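Local coordinates for protein pumilio homolog 23 (Arabidopsis thaliana, PDB 5WZK) that binds RNA in a sequence-specific manner through its pumilio repeats, recognises 18S rRNA, and probably regulates translation and mRNA stability, at residues Ala45-Glu48 / Thr49-Arg52; Cys480-Thr483 / Leu484-Ile488. All coordinates share one frame; numbering follows the deposited sequence.

Contact 1: Ala45-Glu48 / Thr49-Arg52; sequences ALEE and TRGR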
loop_
_atom_site.group_PDB
_atom_site.type_symbol
_atom_site.label_atom_id
_atom_site.label_comp_id
_atom_site.label_asym_id
_atom_site.label_seq_id
_atom_site.Cartn_x
_atom_site.Cartn_y
_atom_site.Cartn_z
ATOM N N ALA A 45 32.242 23.446 -9.052
ATOM C CA ALA A 45 32.692 22.728 -7.869
ATOM C C ALA A 45 32.853 21.244 -8.157
ATOM O O ALA A 45 33.819 20.625 -7.700
ATOM C CB ALA A 45 31.722 22.955 -6.712
ATOM N N LEU A 46 31.924 20.658 -8.918
ATOM C CA LEU A 46 32.029 19.237 -9.230
ATOM C C LEU A 46 33.400 18.892 -9.807
ATOM O O LEU A 46 33.987 17.868 -9.443
ATOM C CB LEU A 46 30.906 18.824 -10.179
ATOM C CG LEU A 46 29.510 18.841 -9.554
ATOM C CD1 LEU A 46 28.444 18.488 -10.580
ATOM C CD2 LEU A 46 29.420 17.899 -8.369
ATOM N N GLU A 47 33.950 19.760 -10.667
ATOM C CA GLU A 47 35.302 19.544 -11.185
ATOM C C GLU A 47 36.314 19.304 -10.070
ATOM O O GLU A 47 37.223 18.476 -10.210
ATOM C CB GLU A 47 35.751 20.737 -12.026
ATOM C CG GLU A 47 35.123 20.841 -13.405
ATOM C CD GLU A 47 35.793 21.916 -14.254
ATOM O OE1 GLU A 47 37.043 22.033 -14.202
ATOM O OE2 GLU A 47 35.067 22.651 -14.960
ATOM N N GLU A 48 36.172 20.009 -8.949
ATOM C CA GLU A 48 37.095 19.819 -7.838
ATOM C C GLU A 48 37.056 18.405 -7.254
ATOM O O GLU A 48 37.850 18.086 -6.365
ATOM C CB GLU A 48 36.815 20.848 -6.739
ATOM C CG GLU A 48 37.269 22.252 -7.096
ATOM C CD GLU A 48 38.764 22.322 -7.378
ATOM O OE1 GLU A 48 39.565 21.898 -6.505
ATOM O OE2 GLU A 48 39.130 22.792 -8.481
ATOM N N THR A 49 36.148 17.549 -7.740
ATOM C CA THR A 49 36.067 16.168 -7.283
ATOM C C THR A 49 36.730 15.184 -8.228
ATOM O O THR A 49 36.800 13.998 -7.895
ATOM C CB THR A 49 34.616 15.724 -7.098
ATOM O OG1 THR A 49 34.051 15.435 -8.382
ATOM C CG2 THR A 49 33.794 16.798 -6.403
ATOM N N ARG A 50 37.192 15.632 -9.396
ATOM C CA ARG A 50 37.819 14.730 -10.359
ATOM C C ARG A 50 38.989 13.991 -9.720
ATOM O O ARG A 50 39.925 14.610 -9.205
ATOM C CB ARG A 50 38.293 15.511 -11.579
ATOM C CG ARG A 50 37.494 15.239 -12.840
ATOM C CD ARG A 50 36.154 15.992 -12.840
ATOM N NE ARG A 50 35.341 15.690 -14.026
ATOM C CZ ARG A 50 35.409 16.355 -15.183
ATOM N NH1 ARG A 50 36.253 17.376 -15.327
ATOM N NH2 ARG A 50 34.636 15.995 -16.208
ATOM N N GLY A 51 38.921 12.661 -9.738
ATOM C CA GLY A 51 39.984 11.840 -9.214
ATOM C C GLY A 51 39.952 11.597 -7.724
ATOM O O GLY A 51 40.829 10.892 -7.207
ATOM N N ARG A 52 38.998 12.164 -7.003
ATOM C CA ARG A 52 38.793 11.778 -5.618
ATOM C C ARG A 52 37.308 11.715 -5.325
ATOM O O ARG A 52 36.835 12.154 -4.268
ATOM C CB ARG A 52 39.519 12.718 -4.662
ATOM C CG ARG A 52 39.644 14.110 -5.181
ATOM C CD ARG A 52 40.481 14.948 -4.243
ATOM N NE ARG A 52 40.248 16.364 -4.486
ATOM C CZ ARG A 52 40.523 17.317 -3.609
ATOM N NH1 ARG A 52 41.041 16.984 -2.431
ATOM N NH2 ARG A 52 40.271 18.591 -3.908
#
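Thr49 folds back onto Leu46 where helix 35-47 gives way to two overlapping beta turns, a type I turn from Glu47 to Arg50 and a type II turn from Thr49 to Arg52, at the entry to the first pumilio repeat. Leu46 O is gripped twice: by Thr49 OG1 at 2.7 Å, in the carbonyl plane, and by Thr49 N at 2.8 Å, from above that plane. The hydroxyl can share an acceptor with its own amide because OG1 sits between the backbone N and the carbonyl carbon (chi1 78°), while CG2 lies on the N side, facing the same carbonyl oxygen. Phe21 and Phe81 cover this threonine from helices 15-29 and 75-85.

Arg50 illustrates how a long side chain can retrace the backbone that precedes it. Arg50 N closes the type I turn on Glu47 O at 3.0 Å. From there Arg50 CB rests 3.4 Å from Glu47 O, CG stays near it, slightly farther off than CD, and a bend at chi2 (78°) brings CD to 3.8 Å from the same oxygen. At the tip, Arg50 NH1 comes 4.1 Å from Glu47 CG, a methylene contact, with the carboxylate and guanidinium planes 45° apart and the charged atoms not touching.

In the second turn Gly51 takes the third position with a positive phi, and Arg52, the N-cap residue of helix 53-58, donates its amide to Thr49 O. The Arg52 side chain runs extended from CG to NE, back toward the end of helix 35-47, and its NH1 bonds to Thr17 OG1 of helix 15-29, which joins the first helix of the chain to the turn. On the guanidinium edge, Arg52 NE and NH2 both make weak bonds to Glu48 O, each at 3.5 Å.

Contact 2: Cys480-Thr483 / Leu484-Ile488; sequences CNLT and LREAI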
loop_
_atom_site.group_PDB
_atom_site.type_symbol
_atom_site.label_atom_id
_atom_site.label_comp_id
_atom_site.label_asym_id
_atom_site.label_seq_id
_atom_site.Cartn_x
_atom_site.Cartn_y
_atom_site.Cartn_z
ATOM N N CYS A 480 -31.563 9.994 3.103
ATOM C CA CYS A 480 -32.720 10.306 3.929
ATOM C C CYS A 480 -33.879 10.875 3.128
ATOM O O CYS A 480 -33.706 11.447 2.048
ATOM C CB CYS A 480 -32.351 11.319 5.003
ATOM S SG CYS A 480 -31.527 10.609 6.362
ATOM N N ASN A 481 -35.073 10.739 3.705
ATOM C CA ASN A 481 -36.229 11.500 3.258
ATOM C C ASN A 481 -36.101 12.963 3.727
ATOM O O ASN A 481 -35.157 13.341 4.425
ATOM C CB ASN A 481 -37.515 10.822 3.759
ATOM C CG ASN A 481 -37.546 10.619 5.296
ATOM O OD1 ASN A 481 -37.043 11.439 6.068
ATOM N ND2 ASN A 481 -38.156 9.524 5.727
ATOM N N LEU A 482 -37.070 13.805 3.350
ATOM C CA LEU A 482 -37.034 15.210 3.763
ATOM C C LEU A 482 -37.120 15.353 5.276
ATOM O O LEU A 482 -36.475 16.226 5.868
ATOM C CB LEU A 482 -38.174 15.993 3.118
ATOM C CG LEU A 482 -38.131 17.491 3.428
ATOM C CD1 LEU A 482 -37.383 18.228 2.317
ATOM C CD2 LEU A 482 -39.520 18.084 3.660
ATOM N N THR A 483 -37.923 14.514 5.917
ATOM C CA THR A 483 -38.108 14.634 7.356
ATOM C C THR A 483 -36.786 14.539 8.102
ATOM O O THR A 483 -36.566 15.257 9.081
ATOM C CB THR A 483 -39.059 13.551 7.837
ATOM O OG1 THR A 483 -40.156 13.454 6.916
ATOM C CG2 THR A 483 -39.549 13.884 9.207
ATOM N N LEU A 484 -35.889 13.660 7.648
ATOM C CA LEU A 484 -34.626 13.456 8.336
ATOM C C LEU A 484 -33.517 14.347 7.792
ATOM O O LEU A 484 -32.566 14.673 8.522
ATOM C CB LEU A 484 -34.235 11.978 8.258
ATOM C CG LEU A 484 -35.164 11.125 9.130
ATOM C CD1 LEU A 484 -35.035 9.627 8.870
ATOM C CD2 LEU A 484 -34.888 11.430 10.576
ATOM N N ARG A 485 -33.623 14.770 6.532
ATOM C CA ARG A 485 -32.752 15.844 6.079
ATOM C C ARG A 485 -32.959 17.090 6.929
ATOM O O ARG A 485 -31.992 17.709 7.383
ATOM C CB ARG A 485 -33.000 16.138 4.604
ATOM C CG ARG A 485 -32.229 15.231 3.675
ATOM C CD ARG A 485 -32.908 15.106 2.337
ATOM N NE ARG A 485 -32.261 14.069 1.558
ATOM C CZ ARG A 485 -31.630 14.268 0.408
ATOM N NH1 ARG A 485 -31.580 15.482 -0.121
ATOM N NH2 ARG A 485 -31.054 13.241 -0.211
ATOM N N GLU A 486 -34.215 17.438 7.205
ATOM C CA GLU A 486 -34.475 18.642 7.977
ATOM C C GLU A 486 -34.000 18.502 9.416
ATOM O O GLU A 486 -33.599 19.496 10.033
ATOM C CB GLU A 486 -35.960 18.964 7.923
ATOM C CG GLU A 486 -36.349 20.275 8.555
ATOM C CD GLU A 486 -37.820 20.546 8.383
ATOM O OE1 GLU A 486 -38.453 19.865 7.531
ATOM O OE2 GLU A 486 -38.337 21.431 9.102
ATOM N N ALA A 487 -34.028 17.287 9.962
ATOM C CA ALA A 487 -33.555 17.056 11.325
ATOM C C ALA A 487 -32.036 17.142 11.404
ATOM O O ALA A 487 -31.482 17.807 12.289
ATOM C CB ALA A 487 -34.035 15.692 11.812
ATOM N N ILE A 488 -31.343 16.453 10.492
ATOM C CA ILE A 488 -29.892 16.579 10.424
ATOM C C ILE A 488 -29.505 18.034 10.227
ATOM O O ILE A 488 -28.520 18.517 10.798
ATOM C CB ILE A 488 -29.329 15.689 9.302
ATOM C CG1 ILE A 488 -29.395 14.213 9.703
ATOM C CG2 ILE A 488 -27.893 16.067 8.992
ATOM C CD1 ILE A 488 -29.167 13.269 8.545
#
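Cys480 and Asn481 are extended, and the backbone turns helical at Leu482, so that Leu482 and Thr483 run on into 484-488 as the first turns of helix 482-494, with Asn481 at the N-cap position. Asn481 O receives Arg485 N at 3.0 Å, Leu482 O receives Glu486 N at 2.9 Å, and Thr483 O takes Ala487 N in a weaker bond.

At the start of the helix the amide of Leu484 is served by a side chain. Asn481 holds CG between its own N and carbonyl carbon (chi1 55°), which turns OD1 inward to accept from Leu484 N at 3.0 Å, nearly along the C=O axis; the C=O...N angle is 173°. Asn481 OD1 also lies 3.6 Å from Leu484 CB. This is a side-chain N-cap, here set within the eighth pumilio repeat of the RNA-binding superhelix, with Arg450 of helix 446-455 packing on both Asn481 and Leu484.

Cys480 meets the helix through sulfur. Cys480 SG touches Leu484 CB at 3.6 Å and reaches Ile488 CD1, one turn further on, at 4.2 Å; Ile453 contacts the cysteine, while Val473 and Phe477 of helix 467-478 contact the isoleucine. Arg485 travels the other way, extended from CG to NE, back past the helix start. Arg485 CD passes 3.5 Å from Asn481 O before NE bonds to Cys480 O at 3.0 Å, the donor standing 46° above that carbonyl plane. Beyond NE, the two terminal nitrogens make weak bonds, NH2 to Asp478 O and NH1 to Gln528 of helix 521-529.

Starting from the N terminus, the chain forms helices 15-29 and 35-47 before reaching contact 1, a short turn that hands over to helix 53-58 while packing against helices 15-29, 62-70 and 75-85. More than four hundred residues of mostly helical repeats follow. Contact 2 then opens helix 482-494, touching helices 446-455 and 467-478, earlier in the chain, and helix 521-529, later. Both contacts are local and come in series: each joins adjoining segments, so neither closes a long loop, and neither nests in nor crosses the other. Their centres lie 72 Å apart on opposite sides of the chain's centre, one ending a helix and the other beginning one.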